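Homospermidine synthase (Legionella pneumophila subsp. pneumophila str. Philadelphia 1, PDB 2PH5) probably makes the polyamine homospermidine and binds NAD in a Rossmann-type nucleotide-binding domain. Local coordinates at residues Arg368-Tyr373 against Thr442-Leu447. Numbering follows the deposited sequence.
Sequences RGAYWY and TDWTPL. With SO4 (sulfate ion), chain B.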
loop_
_atom_site.group_PDB
_atom_site.type_symbol
_atom_site.label_atom_id
_atom_site.label_comp_id
_atom_site.label_asym_id
_atom_site.label_seq_id
_atom_site.Cartn_x
_atom_site.Cartn_y
_atom_site.Cartn_z
ATOM N N ARG A 368 -14.069 -31.470 -2.019
ATOM C CA ARG A 368 -14.816 -30.693 -3.010
ATOM C C ARG A 368 -14.028 -29.459 -3.443
ATOM O O ARG A 368 -14.279 -28.895 -4.508
ATOM C CB ARG A 368 -16.157 -30.221 -2.437
ATOM C CG ARG A 368 -17.071 -31.305 -1.901
ATOM C CD ARG A 368 -17.732 -32.083 -3.007
ATOM N NE ARG A 368 -18.409 -31.225 -3.977
ATOM C CZ ARG A 368 -19.071 -31.697 -5.028
ATOM N NH1 ARG A 368 -19.135 -33.006 -5.224
ATOM N NH2 ARG A 368 -19.661 -30.872 -5.882
ATOM N N GLY A 369 -13.091 -29.033 -2.598
ATOM C CA GLY A 369 -12.287 -27.855 -2.892
ATOM C C GLY A 369 -12.536 -26.758 -1.871
ATOM O O GLY A 369 -13.423 -26.887 -1.020
ATOM N N ALA A 370 -11.762 -25.681 -1.930
ATOM C CA ALA A 370 -11.971 -24.594 -0.979
ATOM C C ALA A 370 -13.369 -24.035 -1.197
ATOM O O ALA A 370 -13.837 -23.929 -2.329
ATOM C CB ALA A 370 -10.929 -23.504 -1.169
ATOM N N TYR A 371 -14.026 -23.676 -0.101
ATOM C CA TYR A 371 -15.385 -23.144 -0.140
ATOM C C TYR A 371 -15.469 -21.793 0.570
ATOM O O TYR A 371 -14.978 -21.634 1.691
ATOM C CB TYR A 371 -16.327 -24.125 0.545
ATOM C CG TYR A 371 -17.788 -23.788 0.396
ATOM C CD1 TYR A 371 -18.463 -24.043 -0.798
ATOM C CD2 TYR A 371 -18.508 -23.247 1.459
ATOM C CE1 TYR A 371 -19.818 -23.776 -0.934
ATOM C CE2 TYR A 371 -19.861 -22.975 1.335
ATOM C CZ TYR A 371 -20.510 -23.243 0.136
ATOM O OH TYR A 371 -21.854 -22.979 0.020
ATOM N N TRP A 372 -16.102 -20.829 -0.086
ATOM C CA TRP A 372 -16.268 -19.497 0.485
ATOM C C TRP A 372 -17.745 -19.155 0.520
ATOM O O TRP A 372 -18.418 -19.171 -0.512
ATOM C CB TRP A 372 -15.550 -18.450 -0.359
ATOM C CG TRP A 372 -15.507 -17.085 0.253
ATOM C CD1 TRP A 372 -14.469 -16.532 0.960
ATOM C CD2 TRP A 372 -16.523 -16.073 0.182
ATOM N NE1 TRP A 372 -14.776 -15.240 1.322
ATOM C CE2 TRP A 372 -16.029 -14.935 0.857
ATOM C CE3 TRP A 372 -17.804 -16.018 -0.387
ATOM C CZ2 TRP A 372 -16.768 -13.756 0.977
ATOM C CZ3 TRP A 372 -18.543 -14.845 -0.270
ATOM C CH2 TRP A 372 -18.020 -13.726 0.409
ATOM N N TYR A 373 -18.244 -18.850 1.712
ATOM C CA TYR A 373 -19.637 -18.486 1.879
ATOM C C TYR A 373 -19.673 -17.140 2.582
ATOM O O TYR A 373 -19.022 -16.963 3.605
ATOM C CB TYR A 373 -20.366 -19.539 2.710
ATOM C CG TYR A 373 -21.838 -19.276 2.829
ATOM C CD1 TYR A 373 -22.326 -18.381 3.772
ATOM C CD2 TYR A 373 -22.747 -19.897 1.972
ATOM C CE1 TYR A 373 -23.678 -18.111 3.864
ATOM C CE2 TYR A 373 -24.113 -19.633 2.053
ATOM C CZ TYR A 373 -24.570 -18.740 3.004
ATOM O OH TYR A 373 -25.917 -18.482 3.140
ATOM N N THR A 442 -13.856 -23.444 -5.252
ATOM C CA THR A 442 -12.727 -23.051 -6.082
ATOM C C THR A 442 -11.588 -24.039 -5.963
ATOM O O THR A 442 -11.384 -24.637 -4.911
ATOM C CB THR A 442 -12.175 -21.664 -5.713
ATOM O OG1 THR A 442 -10.979 -21.429 -6.464
ATOM C CG2 THR A 442 -11.847 -21.588 -4.230
ATOM N N ASP A 443 -10.849 -24.194 -7.056
ATOM C CA ASP A 443 -9.707 -25.097 -7.118
ATOM C C ASP A 443 -8.438 -24.379 -6.686
ATOM O O ASP A 443 -7.333 -24.900 -6.830
ATOM C CB ASP A 443 -9.526 -25.640 -8.546
ATOM C CG ASP A 443 -9.323 -24.534 -9.578
ATOM O OD1 ASP A 443 -9.136 -24.861 -10.767
ATOM O OD2 ASP A 443 -9.355 -23.340 -9.211
ATOM N N TRP A 444 -8.601 -23.173 -6.163
ATOM C CA TRP A 444 -7.464 -22.381 -5.712
ATOM C C TRP A 444 -6.821 -22.942 -4.442
ATOM O O TRP A 444 -7.504 -23.506 -3.587
ATOM C CB TRP A 444 -7.913 -20.952 -5.407
ATOM C CG TRP A 444 -6.914 -20.196 -4.575
ATOM C CD1 TRP A 444 -5.875 -19.444 -5.034
ATOM C CD2 TRP A 444 -6.818 -20.178 -3.138
ATOM N NE1 TRP A 444 -5.137 -18.959 -3.979
ATOM C CE2 TRP A 444 -5.693 -19.395 -2.806
ATOM C CE3 TRP A 444 -7.572 -20.752 -2.103
ATOM C CZ2 TRP A 444 -5.300 -19.166 -1.479
ATOM C CZ3 TRP A 444 -7.178 -20.525 -0.779
ATOM C CH2 TRP A 444 -6.051 -19.738 -0.484
ATOM N N THR A 445 -5.507 -22.777 -4.329
ATOM C CA THR A 445 -4.773 -23.170 -3.130
ATOM C C THR A 445 -3.600 -22.207 -3.074
ATOM O O THR A 445 -3.222 -21.633 -4.087
ATOM C CB THR A 445 -4.202 -24.609 -3.181
ATOM O OG1 THR A 445 -2.866 -24.568 -3.697
ATOM C CG2 THR A 445 -5.057 -25.504 -4.053
ATOM N N PRO A 446 -3.011 -22.006 -1.886
ATOM C CA PRO A 446 -1.872 -21.084 -1.786
ATOM C C PRO A 446 -0.626 -21.626 -2.467
ATOM O O PRO A 446 0.436 -21.011 -2.418
ATOM C CB PRO A 446 -1.685 -20.924 -0.278
ATOM C CG PRO A 446 -2.145 -22.232 0.259
ATOM C CD PRO A 446 -3.395 -22.519 -0.557
ATOM N N LEU A 447 -0.775 -22.776 -3.112
ATOM C CA LEU A 447 0.345 -23.421 -3.788
ATOM C C LEU A 447 0.409 -23.161 -5.293
ATOM O O LEU A 447 1.465 -23.316 -5.904
ATOM C CB LEU A 447 0.307 -24.926 -3.520
ATOM C CG LEU A 447 1.481 -25.527 -2.749
ATOM C CD1 LEU A 447 1.855 -24.663 -1.566
ATOM C CD2 LEU A 447 1.099 -26.934 -2.289
HETATM S S SO4 B . -19.590 -35.081 -7.558
HETATM O O1 SO4 B . -19.980 -35.988 -8.652
HETATM O O2 SO4 B . -18.547 -35.718 -6.729
HETATM O O3 SO4 B . -20.777 -34.793 -6.723
HETATM O O4 SO4 B . -19.069 -33.825 -8.132
#
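Ala370 and Thr442 face each other as an antiparallel hydrogen-bonded pair, the last bridge where strand 436-442 gives way to loop. Thr442 N donates to Ala370 O (3.0 Å); the return bond, Ala370 N to Thr442 O at 3.2 Å, is weak, with an N-H...O angle of only 124°. Gly369 C lies in front of the Thr442 carbonyl oxygen, 3.9 Å from Thr442 O; phi 117°, a backbone shape glycine takes readily, lets the chain pass close to it.

Ala370 and Thr442 send their side chains to the same face of the sheet, where the loop residue Trp444 joins them. Thr442 CG2 lies alongside the Ala370 methyl (CG2 to CB 3.7 Å), and the same CB meets the edge of the Trp444 indole, near its plane, 4.4 Å from CE3. With OG1 of Thr442 anti to its backbone N (chi1 173°), the hydroxyl reaches forward along the chain and accepts from Trp444 N at 3.0 Å. This ST turn probably helps hold the chain so that the indole lies beside Ala370.

Away from this pairing, Arg368 NH1 makes a weak in-plane bond to O3 of a sulfate, probably from the crystallisation liquor.

The contact ends the edge-strand pairing of the mixed sheet, in the saccharopine dehydrogenase C-terminal family region, away from the NAD pocket. Trp444 also packs on Trp279 and Leu362, while Ala370 touches Met364. Strand 370-378 runs between strands 352-364 and 436-442, the latter outermost within this chain, and Tyr371 and Tyr373 pack against helix 158-176.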